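Local coordinates for hyperosmolarity resistance protein Emb (PDB 6GV5) that probably helps Staphylococcus epidermidis adhere to surface-immobilized fibronectin, as a repeat-containing piece of a giant extracellular matrix binding protein, at residues L69-N73 and S74-N78; N112-I115 and Q116-D120. One frame throughout, in Å; residues are numbered along the deposited sequence.

Interaction 1 of 2, residues L69-N73 and S74-N78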
# COMPACT_ATOMS: atom_id res chain seq x y z
N LEU A 69 17.02 -6.11 7.93
CA LEU A 69 17.61 -7.31 7.33
C LEU A 69 18.50 -6.96 6.15
O LEU A 69 19.59 -7.52 5.99
CB LEU A 69 16.52 -8.28 6.88
CG LEU A 69 16.11 -9.40 7.82
CD1 LEU A 69 14.96 -10.18 7.21
CD2 LEU A 69 17.29 -10.30 8.10
N VAL A 70 18.05 -6.02 5.30
CA VAL A 70 18.82 -5.61 4.14
C VAL A 70 20.12 -4.94 4.59
O VAL A 70 21.20 -5.23 4.06
CB VAL A 70 17.98 -4.67 3.25
CG1 VAL A 70 18.86 -3.99 2.20
CG2 VAL A 70 16.83 -5.44 2.58
N ARG A 71 20.02 -4.04 5.57
CA ARG A 71 21.23 -3.35 6.03
C ARG A 71 22.26 -4.33 6.56
O ARG A 71 23.46 -4.12 6.40
CB ARG A 71 20.90 -2.33 7.11
CG ARG A 71 20.09 -1.14 6.63
CD ARG A 71 19.91 -0.06 7.71
NE ARG A 71 18.87 0.87 7.31
CZ ARG A 71 17.60 0.80 7.67
NH1 ARG A 71 17.19 -0.14 8.52
NH2 ARG A 71 16.73 1.67 7.18
N GLN A 72 21.80 -5.43 7.19
CA GLN A 72 22.72 -6.37 7.82
C GLN A 72 23.29 -7.35 6.81
O GLN A 72 24.47 -7.73 6.92
CB GLN A 72 21.99 -7.12 8.94
CG GLN A 72 22.93 -7.83 9.90
CD GLN A 72 23.77 -6.86 10.69
OE1 GLN A 72 23.30 -5.80 11.12
NE2 GLN A 72 25.03 -7.21 10.89
N ASN A 73 22.49 -7.79 5.84
CA ASN A 73 22.86 -8.94 5.02
C ASN A 73 23.29 -8.60 3.61
O ASN A 73 23.86 -9.47 2.93
CB ASN A 73 21.70 -9.93 4.96
CG ASN A 73 21.30 -10.43 6.33
OD1 ASN A 73 20.13 -10.34 6.72
ND2 ASN A 73 22.27 -10.93 7.08
N SER A 74 23.04 -7.39 3.13
CA SER A 74 23.52 -6.97 1.83
C SER A 74 24.94 -6.41 1.96
O SER A 74 25.61 -6.58 2.99
CB SER A 74 22.57 -5.94 1.22
OG SER A 74 22.69 -4.71 1.92
N ASN A 75 25.40 -5.71 0.93
CA ASN A 75 26.66 -4.98 0.99
C ASN A 75 26.51 -3.57 1.54
O ASN A 75 27.45 -2.78 1.46
CB ASN A 75 27.29 -4.91 -0.40
CG ASN A 75 28.35 -5.94 -0.61
OD1 ASN A 75 29.51 -5.60 -0.81
ND2 ASN A 75 27.96 -7.21 -0.53
N TYR A 76 25.35 -3.26 2.11
CA TYR A 76 25.05 -1.92 2.61
C TYR A 76 26.18 -1.34 3.46
O TYR A 76 26.56 -0.18 3.30
CB TYR A 76 23.75 -1.99 3.42
CG TYR A 76 23.33 -0.71 4.10
CD1 TYR A 76 23.70 -0.43 5.40
CD2 TYR A 76 22.52 0.19 3.44
CE1 TYR A 76 23.31 0.74 6.02
CE2 TYR A 76 22.10 1.36 4.05
CZ TYR A 76 22.49 1.63 5.34
OH TYR A 76 22.07 2.80 5.96
N ILE A 77 26.69 -2.12 4.41
CA ILE A 77 27.71 -1.57 5.30
C ILE A 77 28.96 -1.16 4.53
O ILE A 77 29.65 -0.21 4.93
CB ILE A 77 28.02 -2.57 6.43
CG1 ILE A 77 26.79 -2.74 7.32
CG2 ILE A 77 29.22 -2.10 7.24
CD1 ILE A 77 26.88 -3.86 8.34
N ASN A 78 29.26 -1.83 3.43
CA ASN A 78 30.46 -1.57 2.64
C ASN A 78 30.22 -0.66 1.44
O ASN A 78 31.17 -0.36 0.71
CB ASN A 78 31.07 -2.88 2.15
CG ASN A 78 31.46 -3.81 3.27
OD1 ASN A 78 32.11 -3.40 4.24
ND2 ASN A 78 31.07 -5.07 3.16
O HOH W 1 25.76 -4.84 5.13
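Ser74, the first residue past helix 67-73 to leave helical backbone angles, turns back on Val70 and grips its carbonyl twice. Ser74 N gives the last helical bond to Val70 O at 3.0 Å, and Ser74 OG donates to the same oxygen at 2.7 Å. The two donors come from opposite faces of the carbonyl plane, the hydroxyl well above it, so one acceptor serves both the helix end and the side chain. OG can do this because it stands between Ser74's own N and carbonyl carbon (chi1 72°). There it also accepts from Tyr76 N at 3.0 Å, closing an ST turn directly after the helix. Tyr76 CG lies anti to its own backbone N (chi1 176°), which sets the ring alongside Arg71, the two side chains running in the same direction. The aliphatic part of Arg71 covers one ring face, its CG 3.8 Å from the centroid of the Tyr76 ring and almost on the ring normal, a CH-pi contact. Beyond it the guanidinium stands nearly upright to the ring, planes 80° apart, with Tyr76 OH near its edge. Ile77 sets CG1 3.7 Å from Arg71 O, while its backbone N donates to a water. The water oxygen is 2.7 Å from Arg71 O, to which it donates; it donates also to Ser74 O, and so ties the helix end to Ile77. Helix 81-99 lies beside the turn: Glu88 makes a salt bridge with Arg71 and a weak hydrogen bond with Tyr76 OH, and Tyr87 touches Val70. The C-terminal residues Leu125 and His126 pack on Ser74, joining this surface turn to the end of the chain beyond helix 108-123.

Interaction 2 of 2, residues N112-I115 and Q116-D120; sequences NRTI and QEIND
Four regular i to i+4 backbone bonds span Asn112-Asn119 in the middle of helix 108-123, from Gln116 N to Asn112 O (2.9 Å) through Asn119 N to Ile115 O (2.8 Å). Arg113 and Glu117 cross obliquely, Glu117 also touching Lys93 of helix 81-99. Arg113 CG is 3.8 Å from Glu117 OE2, but the arginine chain bends at chi3 (-62°) and carries the charged end off, leaving Arg113 NH1 5.5 Å from Glu117 OE2. A water joins them instead, accepting from Arg113 NH1 at the guanidinium edge and donating to Glu117 OE2 at 2.9 Å. Gln116 bends at chi2 (62°), and its NE2 reaches Asp120 OD1 one turn further on at 2.9 Å, meeting the oxygen from above the carboxylate plane. Ile115 and Asn119 run side by side, Ile115 CG2 lying 3.4 Å from Asn119 ND2. Thr114, Ile115 and Ile118 face helix 40-65, where Leu60 and Ala63 receive them; Thr114 and Ile118 also meet helix 81-99, at Ile97 and at Ala90 and Ile91. The helix is thus amphipathic: its apolar side packs against both neighbours, while the water-bridged attraction of Arg113 and Glu117 is probably weaker than a direct salt bridge.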
# COMPACT_ATOMS: atom_id res chain seq x y z
N ASN A 112 2.99 1.97 -6.12
CA ASN A 112 3.88 1.14 -6.93
C ASN A 112 5.19 1.88 -7.20
O ASN A 112 6.26 1.27 -7.18
CB ASN A 112 3.20 0.74 -8.23
CG ASN A 112 3.91 -0.41 -8.92
OD1 ASN A 112 4.01 -1.51 -8.37
ND2 ASN A 112 4.42 -0.15 -10.12
N ARG A 113 5.11 3.19 -7.44
CA ARG A 113 6.33 3.96 -7.67
C ARG A 113 7.24 3.90 -6.46
O ARG A 113 8.46 3.71 -6.58
CB ARG A 113 5.99 5.41 -8.01
CG ARG A 113 7.20 6.24 -8.37
CD ARG A 113 6.81 7.62 -8.90
NE ARG A 113 6.03 7.54 -10.13
CZ ARG A 113 6.55 7.33 -11.34
NH1 ARG A 113 7.86 7.16 -11.48
NH2 ARG A 113 5.76 7.29 -12.40
N THR A 114 6.66 4.06 -5.26
CA THR A 114 7.47 4.00 -4.05
C THR A 114 8.09 2.62 -3.87
O THR A 114 9.26 2.50 -3.49
CB THR A 114 6.63 4.37 -2.84
OG1 THR A 114 6.02 5.65 -3.05
CG2 THR A 114 7.50 4.43 -1.59
N ILE A 115 7.31 1.56 -4.11
CA ILE A 115 7.85 0.21 -4.03
C ILE A 115 9.03 0.06 -4.99
O ILE A 115 10.08 -0.50 -4.64
CB ILE A 115 6.75 -0.83 -4.35
CG1 ILE A 115 5.65 -0.82 -3.29
CG2 ILE A 115 7.37 -2.22 -4.45
CD1 ILE A 115 4.36 -1.48 -3.78
N GLN A 116 8.87 0.56 -6.22
CA GLN A 116 9.92 0.39 -7.22
C GLN A 116 11.17 1.16 -6.82
O GLN A 116 12.29 0.69 -7.05
CB GLN A 116 9.41 0.84 -8.59
CG GLN A 116 10.30 0.38 -9.74
CD GLN A 116 10.38 -1.14 -9.83
OE1 GLN A 116 9.38 -1.81 -10.11
NE2 GLN A 116 11.57 -1.70 -9.60
N GLU A 117 11.01 2.35 -6.22
CA GLU A 117 12.17 3.11 -5.75
C GLU A 117 12.93 2.35 -4.67
O GLU A 117 14.16 2.31 -4.67
CB GLU A 117 11.73 4.48 -5.22
CG GLU A 117 11.25 5.43 -6.30
CD GLU A 117 10.89 6.81 -5.77
OE1 GLU A 117 11.24 7.12 -4.60
OE2 GLU A 117 10.26 7.59 -6.51
N ILE A 118 12.20 1.74 -3.72
CA ILE A 118 12.85 0.93 -2.70
C ILE A 118 13.55 -0.27 -3.33
O ILE A 118 14.71 -0.56 -3.02
CB ILE A 118 11.83 0.48 -1.64
CG1 ILE A 118 11.30 1.69 -0.85
CG2 ILE A 118 12.45 -0.54 -0.70
CD1 ILE A 118 10.07 1.38 -0.01
N ASN A 119 12.85 -0.98 -4.22
CA ASN A 119 13.43 -2.17 -4.83
C ASN A 119 14.65 -1.84 -5.67
O ASN A 119 15.64 -2.57 -5.65
CB ASN A 119 12.37 -2.89 -5.67
CG ASN A 119 11.29 -3.53 -4.82
OD1 ASN A 119 11.45 -3.71 -3.61
ND2 ASN A 119 10.18 -3.89 -5.45
N ASP A 120 14.60 -0.73 -6.43
CA ASP A 120 15.76 -0.33 -7.21
C ASP A 120 16.95 -0.03 -6.30
O ASP A 120 18.08 -0.46 -6.56
CB ASP A 120 15.43 0.90 -8.05
CG ASP A 120 14.51 0.59 -9.23
OD1 ASP A 120 14.24 -0.61 -9.48
OD2 ASP A 120 14.07 1.54 -9.90
O HOH W 2 10.29 6.98 -9.30

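Both interactions belong to the FIVAR domain and follow one another along the chain: the turn at residues 69-78 closes before helix 81-99, and the stretch 112-120 lies on the later helix 108-123. Their centres are about 18 Å apart and their nearest atoms about 7 Å, without touching. Helix 81-99 connects them, since residues of both pack against it. Interaction 1 is a surface contact about 25 Å from the chain centre; interaction 2 lies about 11 Å from it, on a helix partly buried against helices 40-65 and 81-99. The helix carrying interaction 2 leads to Leu125, which packs on interaction 1 and shares a backbone hydrogen bond with Asn75, so both belong to one bundle.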